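Local coordinates for protein racemase (Pseudovibrio sp. JE062, PDB 3MKC) that is a racemase-like member of the mandelate racemase/muconate lactonizing enzyme family in the enolase superfamily, at residues L114-L117 with A118-L122. Sequence-based numbering, arbitrary orientation.
Sequences LYDL and AGKQL
Lys-120 NZ and Asp-116 OD2 are joined through a water molecule in the last turns of alpha-helix 102-122, part of the capping domain. The water accepts from Lys-120 NZ at 3.0 Å and donates to Asp-116 OD2 at 2.6 Å. It thus links two opposite charges one helical turn apart; NZ and OD2 themselves are 4.5 Å from each other, too far apart for a direct salt bridge. Lys-120 NZ is also hydrogen-bonded to the carbonyl oxygen of Tyr-43, and the lysine makes a cation-pi contact with that tyrosine. Asp-116 accepts from the backbone N-H groups of Leu-374 at OD1 and Leu-45 at OD2, which ties the helix to strand 43-48 and to the chain near Leu-374. Two N-H donors and the water would probably favour a charged carboxylate.

The lysine chain bends at chi3 (69°) and passes across the aspartate, with Lys-120 CD 3.6 Å from Asp-116 OD1. The backbone keeps its i to i+4 bonds. Ala-118 N donates to Leu-114 O at 2.7 Å, Lys-120 N to Asp-116 O at 3.0 Å, and Gln-121 N to Leu-117 O. The bond from Gly-119 N to Tyr-115 O is longer, at 3.2 Å, and more bent (149° at the hydrogen).

On another side of the helix, Leu-117 CD1 touches Gln-121 CG. Leu-117 packs further on Val-36 and Pro-80, while Gln-121 NE2 is hydrogen-bonded to Asp-38 OD2 and Ala-10 O. Gln-121 CG lies beside its own backbone N (chi1 -65°), which leaves it 3.3 Å from Leu-117 O.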
loop_
_atom_site.group_PDB
_atom_site.type_symbol
_atom_site.label_atom_id
_atom_site.label_comp_id
_atom_site.label_asym_id
_atom_site.label_seq_id
_atom_site.Cartn_x
_atom_site.Cartn_y
_atom_site.Cartn_z
ATOM N N LEU A 114 -4.837 14.362 4.642
ATOM C CA LEU A 114 -6.105 15.073 4.739
ATOM C C LEU A 114 -7.139 14.225 5.458
ATOM O O LEU A 114 -7.979 14.745 6.185
ATOM C CB LEU A 114 -6.617 15.461 3.352
ATOM C CG LEU A 114 -5.811 16.572 2.674
ATOM C CD1 LEU A 114 -6.358 16.816 1.282
ATOM C CD2 LEU A 114 -5.876 17.845 3.515
ATOM N N TYR A 115 -7.079 12.914 5.258
ATOM C CA TYR A 115 -8.022 12.033 5.930
ATOM C C TYR A 115 -7.759 12.080 7.430
ATOM O O TYR A 115 -8.685 12.015 8.234
ATOM C CB TYR A 115 -7.881 10.604 5.398
ATOM C CG TYR A 115 -8.605 10.411 4.087
ATOM C CD1 TYR A 115 -9.976 10.157 4.061
ATOM C CD2 TYR A 115 -7.942 10.566 2.870
ATOM C CE1 TYR A 115 -10.669 10.071 2.861
ATOM C CE2 TYR A 115 -8.629 10.482 1.659
ATOM C CZ TYR A 115 -9.990 10.239 1.665
ATOM O OH TYR A 115 -10.687 10.195 0.479
ATOM N N ASP A 116 -6.489 12.201 7.803
ATOM C CA ASP A 116 -6.132 12.258 9.214
ATOM C C ASP A 116 -6.588 13.598 9.779
ATOM O O ASP A 116 -7.221 13.652 10.831
ATOM C CB ASP A 116 -4.620 12.079 9.380
ATOM C CG ASP A 116 -4.199 11.887 10.833
ATOM O OD1 ASP A 116 -4.969 11.278 11.604
ATOM O OD2 ASP A 116 -3.086 12.325 11.195
ATOM N N LEU A 117 -6.284 14.676 9.066
ATOM C CA LEU A 117 -6.667 16.008 9.517
ATOM C C LEU A 117 -8.182 16.206 9.572
ATOM O O LEU A 117 -8.715 16.638 10.594
ATOM C CB LEU A 117 -6.035 17.066 8.613
ATOM C CG LEU A 117 -6.399 18.522 8.890
ATOM C CD1 LEU A 117 -6.198 18.841 10.375
ATOM C CD2 LEU A 117 -5.536 19.423 8.013
ATOM N N ALA A 118 -8.877 15.883 8.483
ATOM C CA ALA A 118 -10.331 16.045 8.430
ATOM C C ALA A 118 -11.023 15.257 9.538
ATOM O O ALA A 118 -11.993 15.724 10.140
ATOM C CB ALA A 118 -10.863 15.599 7.067
ATOM N N GLY A 119 -10.523 14.054 9.793
ATOM C CA GLY A 119 -11.108 13.226 10.831
ATOM C C GLY A 119 -10.899 13.854 12.194
ATOM O O GLY A 119 -11.821 13.923 13.007
ATOM N N LYS A 120 -9.682 14.317 12.451
ATOM C CA LYS A 120 -9.377 14.924 13.740
ATOM C C LYS A 120 -10.187 16.186 13.993
ATOM O O LYS A 120 -10.576 16.451 15.129
ATOM C CB LYS A 120 -7.872 15.190 13.850
ATOM C CG LYS A 120 -7.065 13.899 13.993
ATOM C CD LYS A 120 -5.563 14.106 13.825
ATOM C CE LYS A 120 -4.947 14.896 14.967
ATOM N NZ LYS A 120 -3.456 14.979 14.820
ATOM N N GLN A 121 -10.458 16.958 12.944
ATOM C CA GLN A 121 -11.257 18.167 13.097
ATOM C C GLN A 121 -12.694 17.781 13.451
ATOM O O GLN A 121 -13.307 18.362 14.348
ATOM C CB GLN A 121 -11.277 18.992 11.797
ATOM C CG GLN A 121 -9.938 19.578 11.333
ATOM C CD GLN A 121 -10.101 20.488 10.119
ATOM O OE1 GLN A 121 -10.879 20.191 9.213
ATOM N NE2 GLN A 121 -9.357 21.595 10.091
ATOM N N LEU A 122 -13.224 16.789 12.740
ATOM C CA LEU A 122 -14.594 16.338 12.940
ATOM C C LEU A 122 -14.755 15.324 14.063
ATOM O O LEU A 122 -15.877 14.951 14.416
ATOM C CB LEU A 122 -15.128 15.735 11.640
ATOM C CG LEU A 122 -15.205 16.683 10.443
ATOM C CD1 LEU A 122 -15.472 15.886 9.169
ATOM C CD2 LEU A 122 -16.294 17.707 10.677
HETATM O O HOH W 1 -1.948 12.783 13.526
#